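PDB 5WLH: LbaCas13a H328A (C2c2) from Lachnospiraceae bacterium NK4A179, which binds a CRISPR guide RNA and, as an A-cleaving Cas13a nuclease, probably cuts RNA once a matching target strand is recognised. Local coordinates for residues Asp1110-Leu1118 / Arg1358-Leu1367; Glu1238-Ile1249 / Ile1265-Phe1273. One frame throughout, in Å; residues are numbered along the deposited sequence.

Contact 1: residues Asp1110-Leu1118 / Arg1358-Leu1367; sequences DYSEIADEL and RYLQSIIRLL
The phenol of Tyr1111 reaches across to the 1358-1367 helix and lies against Ser1362, whose CB sits over one ring face, offset toward the rim and 3.7 Å from the centroid, a CH-pi contact. Ser1362 OG is held elsewhere, by Ile1056 O, so the serine meets the ring with its methylene. The Tyr1111 OH touches Tyr1359 CA at 3.3 Å, while Ile1363 CD1 comes in at the edge of the Tyr1111 ring. Tyr1359 answers from the opposite direction: CG anti to the backbone N (chi1 -176°) turns its ring toward the 1110-1118 helix, and it slides past that of Tyr1111 obliquely, with centroids 5.2 Å apart and planes at 44°. The Tyr1359 OH is thereby brought to Asp1110 OD2, a weak hydrogen bond of 2.9 Å with OD2 in the plane of the Tyr1359 ring, and is brushed by Ile1114 CD1; Arg1355 adds a cation-pi contact to the same ring. Both segments belong to helices of what is probably the C-terminal HEPN domain, as in other Cas13a proteins, the long 1106-1145 and the short 1357-1368; the two segments run broadly parallel, at 34°, their axes approaching to 11.1 Å. Further along, Leu1366 acts as a knob in the hole formed by Tyr1111, Ile1114, Ala1115 and Leu1118. Its CD1 lies against Ile1114 CG2, and its CD2 presses on Leu1118 CD1 at 3.4 Å, tighter than ordinary van der Waals contact. Replacing Tyr1111 with an alanine would probably open a gap over Ser1362 CB and leave the Tyr1359 ring without its neighbour, freer to turn from Asp1110. Phe1052 of helix 1050-1056 packs on both Ala1115 and Leu1366, and between the two tyrosines and the leucine knob Ile1363 CD1 meets Ile1114 CD1 at 3.6 Å.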
loop_
_atom_site.group_PDB
_atom_site.type_symbol
_atom_site.label_atom_id
_atom_site.label_comp_id
_atom_site.label_asym_id
_atom_site.label_seq_id
_atom_site.Cartn_x
_atom_site.Cartn_y
_atom_site.Cartn_z
ATOM N N ASP A 1110 20.534 -4.094 -6.482
ATOM C CA ASP A 1110 19.490 -4.656 -5.633
ATOM C C ASP A 1110 19.385 -3.890 -4.323
ATOM O O ASP A 1110 18.298 -3.456 -3.937
ATOM C CB ASP A 1110 19.772 -6.138 -5.371
ATOM C CG ASP A 1110 18.516 -6.948 -5.114
ATOM O OD1 ASP A 1110 17.409 -6.373 -5.064
ATOM O OD2 ASP A 1110 18.640 -8.176 -4.941
ATOM N N TYR A 1111 20.511 -3.700 -3.627
ATOM C CA TYR A 1111 20.454 -2.972 -2.364
ATOM C C TYR A 1111 19.981 -1.539 -2.570
ATOM O O TYR A 1111 19.242 -1.001 -1.739
ATOM C CB TYR A 1111 21.817 -2.988 -1.676
ATOM C CG TYR A 1111 22.304 -4.385 -1.400
ATOM C CD1 TYR A 1111 21.452 -5.337 -0.870
ATOM C CD2 TYR A 1111 23.596 -4.760 -1.716
ATOM C CE1 TYR A 1111 21.886 -6.626 -0.627
ATOM C CE2 TYR A 1111 24.045 -6.054 -1.484
ATOM C CZ TYR A 1111 23.190 -6.973 -0.939
ATOM O OH TYR A 1111 23.631 -8.252 -0.708
ATOM N N SER A 1112 20.409 -0.895 -3.661
ATOM C CA SER A 1112 19.967 0.479 -3.907
ATOM C C SER A 1112 18.463 0.541 -4.106
ATOM O O SER A 1112 17.794 1.448 -3.587
ATOM C CB SER A 1112 20.671 1.070 -5.129
ATOM O OG SER A 1112 22.061 0.990 -4.966
ATOM N N GLU A 1113 17.916 -0.414 -4.860
ATOM C CA GLU A 1113 16.473 -0.454 -5.072
ATOM C C GLU A 1113 15.736 -0.705 -3.771
ATOM O O GLU A 1113 14.657 -0.153 -3.552
ATOM C CB GLU A 1113 16.107 -1.537 -6.086
ATOM C CG GLU A 1113 16.180 -1.083 -7.522
ATOM C CD GLU A 1113 15.669 -2.148 -8.467
ATOM O OE1 GLU A 1113 14.500 -2.573 -8.306
ATOM O OE2 GLU A 1113 16.438 -2.564 -9.357
ATOM N N ILE A 1114 16.273 -1.581 -2.912
ATOM C CA ILE A 1114 15.591 -1.851 -1.651
ATOM C C ILE A 1114 15.573 -0.599 -0.799
ATOM O O ILE A 1114 14.546 -0.248 -0.206
ATOM C CB ILE A 1114 16.238 -3.035 -0.906
ATOM C CG1 ILE A 1114 15.906 -4.338 -1.632
ATOM C CG2 ILE A 1114 15.701 -3.109 0.515
ATOM C CD1 ILE A 1114 16.778 -5.549 -1.224
ATOM N N ALA A 1115 16.705 0.106 -0.741
ATOM C CA ALA A 1115 16.756 1.375 -0.027
ATOM C C ALA A 1115 15.802 2.389 -0.642
ATOM O O ALA A 1115 15.088 3.100 0.079
ATOM C CB ALA A 1115 18.188 1.915 -0.037
ATOM N N ASP A 1116 15.769 2.468 -1.970
ATOM C CA ASP A 1116 14.793 3.344 -2.620
ATOM C C ASP A 1116 13.366 2.959 -2.248
ATOM O O ASP A 1116 12.493 3.826 -2.125
ATOM C CB ASP A 1116 14.943 3.292 -4.137
ATOM C CG ASP A 1116 16.169 4.014 -4.628
ATOM O OD1 ASP A 1116 16.736 4.819 -3.853
ATOM O OD2 ASP A 1116 16.553 3.765 -5.792
ATOM N N GLU A 1117 13.084 1.660 -2.140
ATOM C CA GLU A 1117 11.722 1.272 -1.774
ATOM C C GLU A 1117 11.424 1.593 -0.315
ATOM O O GLU A 1117 10.303 2.004 0.023
ATOM C CB GLU A 1117 11.479 -0.209 -2.036
ATOM C CG GLU A 1117 11.468 -0.561 -3.497
ATOM C CD GLU A 1117 11.485 -2.054 -3.733
ATOM O OE1 GLU A 1117 11.234 -2.819 -2.776
ATOM O OE2 GLU A 1117 11.742 -2.461 -4.886
ATOM N N LEU A 1118 12.398 1.388 0.576
ATOM C CA LEU A 1118 12.181 1.792 1.962
ATOM C C LEU A 1118 12.011 3.295 2.075
ATOM O O LEU A 1118 11.147 3.778 2.821
ATOM C CB LEU A 1118 13.348 1.341 2.837
ATOM C CG LEU A 1118 13.478 -0.178 2.920
ATOM C CD1 LEU A 1118 14.803 -0.518 3.583
ATOM C CD2 LEU A 1118 12.309 -0.773 3.690
ATOM N N ARG A 1358 25.491 -13.968 2.761
ATOM C CA ARG A 1358 26.147 -12.705 2.436
ATOM C C ARG A 1358 25.127 -11.636 2.044
ATOM O O ARG A 1358 25.231 -10.472 2.461
ATOM C CB ARG A 1358 27.154 -12.935 1.315
ATOM C CG ARG A 1358 27.754 -11.686 0.715
ATOM C CD ARG A 1358 28.779 -12.117 -0.299
ATOM N NE ARG A 1358 29.535 -11.010 -0.861
ATOM C CZ ARG A 1358 30.701 -11.167 -1.473
ATOM N NH1 ARG A 1358 31.218 -12.381 -1.581
ATOM N NH2 ARG A 1358 31.339 -10.123 -1.977
ATOM N N TYR A 1359 24.135 -12.015 1.243
ATOM C CA TYR A 1359 23.062 -11.090 0.894
ATOM C C TYR A 1359 22.310 -10.648 2.143
ATOM O O TYR A 1359 22.079 -9.451 2.359
ATOM C CB TYR A 1359 22.121 -11.767 -0.097
ATOM C CG TYR A 1359 20.997 -10.896 -0.625
ATOM C CD1 TYR A 1359 19.839 -10.693 0.114
ATOM C CD2 TYR A 1359 21.089 -10.306 -1.874
ATOM C CE1 TYR A 1359 18.800 -9.893 -0.383
ATOM C CE2 TYR A 1359 20.067 -9.524 -2.377
ATOM C CZ TYR A 1359 18.935 -9.313 -1.630
ATOM O OH TYR A 1359 17.927 -8.524 -2.147
ATOM N N LEU A 1360 21.921 -11.614 2.980
ATOM C CA LEU A 1360 21.167 -11.297 4.189
ATOM C C LEU A 1360 21.954 -10.384 5.116
ATOM O O LEU A 1360 21.363 -9.545 5.813
ATOM C CB LEU A 1360 20.771 -12.584 4.905
ATOM C CG LEU A 1360 19.856 -13.523 4.136
ATOM C CD1 LEU A 1360 19.613 -14.801 4.910
ATOM C CD2 LEU A 1360 18.517 -12.835 3.797
ATOM N N GLN A 1361 23.280 -10.529 5.142
ATOM C CA GLN A 1361 24.093 -9.621 5.942
ATOM C C GLN A 1361 23.942 -8.183 5.472
ATOM O O GLN A 1361 23.860 -7.261 6.289
ATOM C CB GLN A 1361 25.567 -10.032 5.883
ATOM C CG GLN A 1361 25.962 -11.071 6.916
ATOM C CD GLN A 1361 27.327 -11.669 6.627
ATOM O OE1 GLN A 1361 27.704 -12.682 7.206
ATOM N NE2 GLN A 1361 28.064 -11.049 5.720
ATOM N N SER A 1362 23.942 -7.961 4.156
ATOM C CA SER A 1362 23.818 -6.590 3.671
ATOM C C SER A 1362 22.431 -6.028 3.947
ATOM O O SER A 1362 22.285 -4.819 4.171
ATOM C CB SER A 1362 24.141 -6.527 2.183
ATOM O OG SER A 1362 25.547 -6.503 1.989
ATOM N N ILE A 1363 21.406 -6.881 3.926
ATOM C CA ILE A 1363 20.066 -6.442 4.309
ATOM C C ILE A 1363 20.044 -6.024 5.770
ATOM O O ILE A 1363 19.469 -4.996 6.124
ATOM C CB ILE A 1363 19.041 -7.551 4.028
ATOM C CG1 ILE A 1363 18.993 -7.882 2.525
ATOM C CG2 ILE A 1363 17.676 -7.152 4.560
ATOM C CD1 ILE A 1363 18.692 -6.657 1.629
ATOM N N ILE A 1364 20.670 -6.815 6.652
ATOM C CA ILE A 1364 20.729 -6.420 8.056
ATOM C C ILE A 1364 21.497 -5.113 8.221
ATOM O O ILE A 1364 21.085 -4.228 8.978
ATOM C CB ILE A 1364 21.336 -7.559 8.900
ATOM C CG1 ILE A 1364 20.308 -8.677 9.064
ATOM C CG2 ILE A 1364 21.799 -7.036 10.246
ATOM C CD1 ILE A 1364 20.942 -10.031 9.518
ATOM N N ARG A 1365 22.612 -4.957 7.508
ATOM C CA ARG A 1365 23.356 -3.707 7.609
ATOM C C ARG A 1365 22.527 -2.539 7.089
ATOM O O ARG A 1365 22.555 -1.437 7.646
ATOM C CB ARG A 1365 24.655 -3.812 6.827
ATOM C CG ARG A 1365 25.625 -4.859 7.378
ATOM C CD ARG A 1365 27.023 -4.349 7.134
ATOM N NE ARG A 1365 27.672 -5.037 6.037
ATOM C CZ ARG A 1365 28.777 -4.611 5.433
ATOM N NH1 ARG A 1365 29.366 -3.473 5.795
ATOM N NH2 ARG A 1365 29.292 -5.335 4.453
ATOM N N LEU A 1366 21.807 -2.769 6.000
ATOM C CA LEU A 1366 20.905 -1.755 5.474
ATOM C C LEU A 1366 19.899 -1.320 6.528
ATOM O O LEU A 1366 19.620 -0.124 6.685
ATOM C CB LEU A 1366 20.209 -2.329 4.239
ATOM C CG LEU A 1366 19.037 -1.640 3.564
ATOM C CD1 LEU A 1366 19.047 -2.038 2.091
ATOM C CD2 LEU A 1366 17.751 -2.072 4.227
ATOM N N LEU A 1367 19.322 -2.280 7.248
ATOM C CA LEU A 1367 18.280 -1.944 8.214
ATOM C C LEU A 1367 18.843 -1.269 9.449
ATOM O O LEU A 1367 18.192 -0.390 10.033
ATOM C CB LEU A 1367 17.521 -3.198 8.621
ATOM C CG LEU A 1367 16.654 -3.782 7.504
ATOM C CD1 LEU A 1367 16.207 -5.176 7.913
ATOM C CD2 LEU A 1367 15.460 -2.866 7.287
#

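Contact 2: residues Glu1238-Ile1249 / Ile1265-Phe1273; sequences EHDNITELRNYI and IYSEVFDRF. With nucleotides of chain B.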
loop_
_atom_site.group_PDB
_atom_site.type_symbol
_atom_site.label_atom_id
_atom_site.label_comp_id
_atom_site.label_asym_id
_atom_site.label_seq_id
_atom_site.Cartn_x
_atom_site.Cartn_y
_atom_site.Cartn_z
ATOM N N GLU A 1238 4.976 17.392 20.427
ATOM C CA GLU A 1238 5.871 16.750 19.481
ATOM C C GLU A 1238 5.769 17.310 18.076
ATOM O O GLU A 1238 6.419 16.772 17.180
ATOM C CB GLU A 1238 5.572 15.254 19.389
ATOM C CG GLU A 1238 5.459 14.497 20.673
ATOM C CD GLU A 1238 5.269 13.012 20.381
ATOM O OE1 GLU A 1238 6.169 12.235 20.753
ATOM O OE2 GLU A 1238 4.246 12.632 19.736
ATOM N N HIS A 1239 4.965 18.353 17.862
ATOM C CA HIS A 1239 4.724 18.838 16.505
ATOM C C HIS A 1239 6.020 19.156 15.760
ATOM O O HIS A 1239 6.182 18.783 14.591
ATOM C CB HIS A 1239 3.808 20.066 16.546
ATOM C CG HIS A 1239 3.443 20.580 15.191
ATOM N ND1 HIS A 1239 2.329 20.143 14.503
ATOM C CD2 HIS A 1239 4.061 21.474 14.380
ATOM C CE1 HIS A 1239 2.270 20.758 13.334
ATOM N NE2 HIS A 1239 3.308 21.571 13.235
ATOM N N ASP A 1240 6.964 19.839 16.416
ATOM C CA ASP A 1240 8.212 20.170 15.743
ATOM C C ASP A 1240 9.061 18.930 15.472
ATOM O O ASP A 1240 9.827 18.898 14.501
ATOM C CB ASP A 1240 9.003 21.192 16.572
ATOM C CG ASP A 1240 8.289 22.542 16.684
ATOM O OD1 ASP A 1240 7.457 22.868 15.809
ATOM O OD2 ASP A 1240 8.552 23.272 17.661
ATOM N N ASN A 1241 8.963 17.911 16.322
ATOM C CA ASN A 1241 9.690 16.679 16.050
ATOM C C ASN A 1241 9.111 15.968 14.840
ATOM O O ASN A 1241 9.853 15.332 14.078
ATOM C CB ASN A 1241 9.649 15.774 17.269
ATOM C CG ASN A 1241 10.105 16.485 18.513
ATOM O OD1 ASN A 1241 9.288 16.951 19.312
ATOM N ND2 ASN A 1241 11.419 16.609 18.667
ATOM N N ILE A 1242 7.797 16.078 14.646
ATOM C CA ILE A 1242 7.185 15.493 13.460
ATOM C C ILE A 1242 7.696 16.199 12.218
ATOM O O ILE A 1242 8.108 15.557 11.248
ATOM C CB ILE A 1242 5.653 15.549 13.553
ATOM C CG1 ILE A 1242 5.170 14.766 14.770
ATOM C CG2 ILE A 1242 5.013 15.012 12.272
ATOM C CD1 ILE A 1242 5.703 13.364 14.833
ATOM N N THR A 1243 7.679 17.536 12.232
ATOM C CA THR A 1243 8.248 18.304 11.129
ATOM C C THR A 1243 9.694 17.919 10.877
ATOM O O THR A 1243 10.111 17.742 9.724
ATOM C CB THR A 1243 8.165 19.799 11.439
ATOM O OG1 THR A 1243 6.807 20.141 11.703
ATOM C CG2 THR A 1243 8.684 20.605 10.260
ATOM N N GLU A 1244 10.474 17.781 11.952
ATOM C CA GLU A 1244 11.868 17.396 11.800
ATOM C C GLU A 1244 11.993 16.029 11.147
ATOM O O GLU A 1244 12.837 15.831 10.266
ATOM C CB GLU A 1244 12.564 17.402 13.158
ATOM C CG GLU A 1244 14.015 16.946 13.089
ATOM C CD GLU A 1244 14.835 17.473 14.250
ATOM O OE1 GLU A 1244 15.210 18.665 14.224
ATOM O OE2 GLU A 1244 15.085 16.700 15.198
ATOM N N LEU A 1245 11.167 15.069 11.576
ATOM C CA LEU A 1245 11.227 13.733 10.985
ATOM C C LEU A 1245 10.839 13.777 9.507
ATOM O O LEU A 1245 11.514 13.194 8.653
ATOM C CB LEU A 1245 10.320 12.791 11.769
ATOM C CG LEU A 1245 10.061 11.420 11.131
ATOM C CD1 LEU A 1245 11.361 10.642 11.013
ATOM C CD2 LEU A 1245 9.026 10.653 11.991
ATOM N N ARG A 1246 9.748 14.474 9.187
ATOM C CA ARG A 1246 9.328 14.617 7.800
ATOM C C ARG A 1246 10.454 15.192 6.953
ATOM O O ARG A 1246 10.769 14.684 5.868
ATOM C CB ARG A 1246 8.090 15.522 7.754
ATOM C CG ARG A 1246 7.489 15.714 6.380
ATOM C CD ARG A 1246 7.853 17.045 5.759
ATOM N NE ARG A 1246 7.491 17.062 4.343
ATOM C CZ ARG A 1246 6.281 17.365 3.891
ATOM N NH1 ARG A 1246 5.311 17.689 4.745
ATOM N NH2 ARG A 1246 6.035 17.340 2.586
ATOM N N ASN A 1247 11.085 16.258 7.450
ATOM C CA ASN A 1247 12.157 16.886 6.689
ATOM C C ASN A 1247 13.346 15.957 6.567
ATOM O O ASN A 1247 13.978 15.886 5.507
ATOM C CB ASN A 1247 12.579 18.197 7.346
ATOM C CG ASN A 1247 11.560 19.306 7.159
ATOM O OD1 ASN A 1247 10.716 19.266 6.259
ATOM N ND2 ASN A 1247 11.650 20.321 8.005
ATOM N N TYR A 1248 13.673 15.245 7.650
ATOM C CA TYR A 1248 14.789 14.315 7.611
ATOM C C TYR A 1248 14.613 13.327 6.473
ATOM O O TYR A 1248 15.530 13.095 5.681
ATOM C CB TYR A 1248 14.897 13.592 8.951
ATOM C CG TYR A 1248 16.109 12.711 9.079
ATOM C CD1 TYR A 1248 17.301 13.207 9.580
ATOM C CD2 TYR A 1248 16.062 11.378 8.694
ATOM C CE1 TYR A 1248 18.403 12.404 9.700
ATOM C CE2 TYR A 1248 17.162 10.572 8.801
ATOM C CZ TYR A 1248 18.336 11.091 9.306
ATOM O OH TYR A 1248 19.446 10.279 9.418
ATOM N N ILE A 1249 13.418 12.745 6.369
ATOM C CA ILE A 1249 13.144 11.776 5.315
ATOM C C ILE A 1249 13.164 12.455 3.949
ATOM O O ILE A 1249 13.887 12.041 3.031
ATOM C CB ILE A 1249 11.787 11.099 5.563
ATOM C CG1 ILE A 1249 11.831 10.274 6.856
ATOM C CG2 ILE A 1249 11.398 10.245 4.368
ATOM C CD1 ILE A 1249 10.432 9.980 7.388
ATOM N N ILE A 1265 14.113 4.981 11.795
ATOM C CA ILE A 1265 13.151 5.889 11.176
ATOM C C ILE A 1265 11.778 5.239 11.130
ATOM O O ILE A 1265 10.777 5.847 11.525
ATOM C CB ILE A 1265 13.628 6.302 9.778
ATOM C CG1 ILE A 1265 14.898 7.154 9.873
ATOM C CG2 ILE A 1265 12.520 7.117 9.052
ATOM C CD1 ILE A 1265 15.779 7.078 8.618
ATOM N N TYR A 1266 11.717 3.984 10.664
ATOM C CA TYR A 1266 10.452 3.260 10.682
ATOM C C TYR A 1266 9.913 3.166 12.105
ATOM O O TYR A 1266 8.701 3.275 12.331
ATOM C CB TYR A 1266 10.637 1.870 10.064
ATOM C CG TYR A 1266 10.452 1.880 8.565
ATOM C CD1 TYR A 1266 11.429 2.408 7.729
ATOM C CD2 TYR A 1266 9.271 1.397 7.992
ATOM C CE1 TYR A 1266 11.244 2.443 6.339
ATOM C CE2 TYR A 1266 9.077 1.426 6.619
ATOM C CZ TYR A 1266 10.050 1.968 5.808
ATOM O OH TYR A 1266 9.851 2.009 4.448
ATOM N N SER A 1267 10.808 3.005 13.086
ATOM C CA SER A 1267 10.366 2.959 14.476
ATOM C C SER A 1267 9.715 4.270 14.878
ATOM O O SER A 1267 8.700 4.274 15.583
ATOM C CB SER A 1267 11.543 2.679 15.427
ATOM O OG SER A 1267 12.059 1.388 15.242
ATOM N N GLU A 1268 10.297 5.395 14.462
ATOM C CA GLU A 1268 9.731 6.665 14.891
ATOM C C GLU A 1268 8.435 6.967 14.151
ATOM O O GLU A 1268 7.522 7.571 14.728
ATOM C CB GLU A 1268 10.737 7.801 14.717
ATOM C CG GLU A 1268 10.172 9.101 15.288
ATOM C CD GLU A 1268 11.145 10.253 15.230
ATOM O OE1 GLU A 1268 10.740 11.360 15.633
ATOM O OE2 GLU A 1268 12.294 10.055 14.778
ATOM N N VAL A 1269 8.330 6.545 12.887
ATOM C CA VAL A 1269 7.052 6.640 12.187
ATOM C C VAL A 1269 5.991 5.860 12.952
ATOM O O VAL A 1269 4.918 6.376 13.275
ATOM C CB VAL A 1269 7.205 6.145 10.734
ATOM C CG1 VAL A 1269 5.820 5.954 10.076
ATOM C CG2 VAL A 1269 8.055 7.119 9.925
ATOM N N PHE A 1270 6.291 4.603 13.273
ATOM C CA PHE A 1270 5.371 3.786 14.056
ATOM C C PHE A 1270 5.016 4.463 15.377
ATOM O O PHE A 1270 3.860 4.441 15.805
ATOM C CB PHE A 1270 5.999 2.414 14.324
ATOM C CG PHE A 1270 5.128 1.488 15.115
ATOM C CD1 PHE A 1270 3.914 1.047 14.595
ATOM C CD2 PHE A 1270 5.548 1.005 16.355
ATOM C CE1 PHE A 1270 3.097 0.189 15.307
ATOM C CE2 PHE A 1270 4.750 0.143 17.080
ATOM C CZ PHE A 1270 3.531 -0.289 16.552
ATOM N N ASP A 1271 6.004 5.055 16.034
ATOM C CA ASP A 1271 5.769 5.597 17.364
ATOM C C ASP A 1271 4.866 6.818 17.319
ATOM O O ASP A 1271 3.956 6.949 18.148
ATOM C CB ASP A 1271 7.090 5.954 18.033
ATOM C CG ASP A 1271 6.875 6.525 19.422
ATOM O OD1 ASP A 1271 6.796 5.729 20.390
ATOM O OD2 ASP A 1271 6.740 7.758 19.533
ATOM N N ARG A 1272 5.086 7.729 16.355
ATOM C CA ARG A 1272 4.365 8.994 16.448
ATOM C C ARG A 1272 4.041 9.702 15.139
ATOM O O ARG A 1272 3.536 10.827 15.202
ATOM C CB ARG A 1272 5.143 9.986 17.337
ATOM C CG ARG A 1272 6.559 10.308 16.871
ATOM C CD ARG A 1272 7.143 11.368 17.818
ATOM N NE ARG A 1272 8.562 11.630 17.621
ATOM C CZ ARG A 1272 9.258 12.439 18.420
ATOM N NH1 ARG A 1272 8.642 13.028 19.442
ATOM N NH2 ARG A 1272 10.544 12.662 18.198
ATOM N N PHE A 1273 4.294 9.123 13.960
ATOM C CA PHE A 1273 3.924 9.858 12.758
ATOM C C PHE A 1273 2.441 9.700 12.442
ATOM O O PHE A 1273 1.822 10.604 11.870
ATOM C CB PHE A 1273 4.788 9.385 11.586
ATOM C CG PHE A 1273 4.852 10.343 10.435
ATOM C CD1 PHE A 1273 5.494 11.569 10.558
ATOM C CD2 PHE A 1273 4.278 10.003 9.209
ATOM C CE1 PHE A 1273 5.558 12.441 9.489
ATOM C CE2 PHE A 1273 4.352 10.878 8.129
ATOM C CZ PHE A 1273 4.998 12.086 8.267
ATOM P P A B 4 1.912 4.470 23.191
ATOM O OP1 A B 4 0.838 4.779 22.198
ATOM O OP2 A B 4 1.565 4.083 24.584
ATOM O "O5'" A B 4 2.811 3.299 22.610
ATOM C "C5'" A B 4 3.371 3.392 21.311
ATOM C "C4'" A B 4 4.346 2.274 21.089
ATOM O "O4'" A B 4 5.441 2.393 22.029
ATOM C "C3'" A B 4 3.799 0.884 21.341
ATOM O "O3'" A B 4 3.070 0.388 20.239
ATOM C "C2'" A B 4 5.057 0.087 21.649
ATOM O "O2'" A B 4 5.780 -0.184 20.455
ATOM C "C1'" A B 4 5.856 1.110 22.448
ATOM N N9 A B 4 5.605 1.008 23.897
ATOM C C8 A B 4 4.813 1.789 24.703
ATOM N N7 A B 4 4.847 1.431 25.969
ATOM C C5 A B 4 5.731 0.359 25.988
ATOM C C6 A B 4 6.211 -0.491 27.011
ATOM N N6 A B 4 5.869 -0.389 28.297
ATOM N N1 A B 4 7.089 -1.454 26.658
ATOM C C2 A B 4 7.451 -1.581 25.379
ATOM N N3 A B 4 7.063 -0.849 24.333
ATOM C C4 A B 4 6.198 0.093 24.713
ATOM P P A B 3 1.350 8.483 26.978
ATOM O OP1 A B 3 0.473 7.392 26.473
ATOM O OP2 A B 3 1.480 8.733 28.436
ATOM O "O5'" A B 3 2.838 8.295 26.466
ATOM C "C5'" A B 3 3.318 7.025 26.147
ATOM C "C4'" A B 3 4.078 7.064 24.856
ATOM O "O4'" A B 3 5.485 7.245 25.159
ATOM C "C3'" A B 3 4.001 5.757 24.086
ATOM O "O3'" A B 3 2.896 5.733 23.200
ATOM C "C2'" A B 3 5.355 5.665 23.417
ATOM O "O2'" A B 3 5.401 6.526 22.291
ATOM C "C1'" A B 3 6.246 6.272 24.500
ATOM N N9 A B 3 6.649 5.294 25.525
ATOM C C8 A B 3 6.348 5.342 26.877
ATOM N N7 A B 3 6.863 4.350 27.567
ATOM C C5 A B 3 7.541 3.603 26.606
ATOM C C6 A B 3 8.317 2.433 26.689
ATOM N N6 A B 3 8.507 1.776 27.836
ATOM N N1 A B 3 8.877 1.947 25.555
ATOM C C2 A B 3 8.669 2.615 24.412
ATOM N N3 A B 3 7.963 3.728 24.215
ATOM C C4 A B 3 7.424 4.175 25.355
HETATM O O HOH W 1 11.899 13.645 14.859
#
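Arg1272 NH1 donates to Glu1238 OE1 at 2.9 Å in a salt bridge that ties the turn leading into helix 1239-1249 to the 1265-1273 segment, the oxygen being met from above its carboxylate plane. Segments 1239-1249 and 1265-1273 run roughly antiparallel, at 146°, in what is probably the C-terminal HEPN domain, as in other Cas13a proteins, and Arg1246 opens a sequence matching its R-X4-H nuclease motif; the arginine's far end leads away to Glu1250 and Glu1130. Arg1272 also grips Glu1268, four residues back in its own segment, side-on, NH2 at 2.9 Å and NE at 3.0 Å, both to OE1 and from the same face of that carboxylate. One guanidinium is thus held by two acids; Glu1238 OE1 also pairs with Lys1308. Arg1272 CG sits between the backbone N and the carbonyl carbon (chi1 58°), from where the extended chain passes Ile1242 CD1 and lays one guanidinium face on Asn1241 CB. A water donates to both Asn1241 O and Glu1268 OE1. Leu1245 enters as a knob among Ile1265, Glu1268, Val1269 and Phe1273, while Ile1242 CG2 meets the Phe1273 ring obliquely. Ile1265 CG2 closes against Ile1249, and its CD1 lies 3.8 Å from Tyr1248 CE2, at the ring edge. On the RNA side, the O2' of nucleotide A3 of chain B donates to Asp1271 OD1 at a doubtfully short 2.5 Å.

How the contacts relate
The centres of contacts 1 and 2 lie about 22 Å apart, yet the two touch directly: Tyr1266 OH is 2.7 Å from Leu1118 O, a probable hydrogen bond. Along the chain, contact 2 falls between the halves of contact 1. Helix 1106-1145 links them, giving one half of contact 1 and then packing on Ile1242 and Ile1249 of contact 2; helix 1284-1294 also touches both. Leu1367 is further joined by a backbone hydrogen bond to Leu1263, on helix 1262-1273. Contact 1 thus brings a helix from near the end of the modelled chain back onto helix 1106-1145 of the probable HEPN domain, while contact 2 carries the motif-bearing helix and, at Phe1270 and Asp1271, meets the bound RNA.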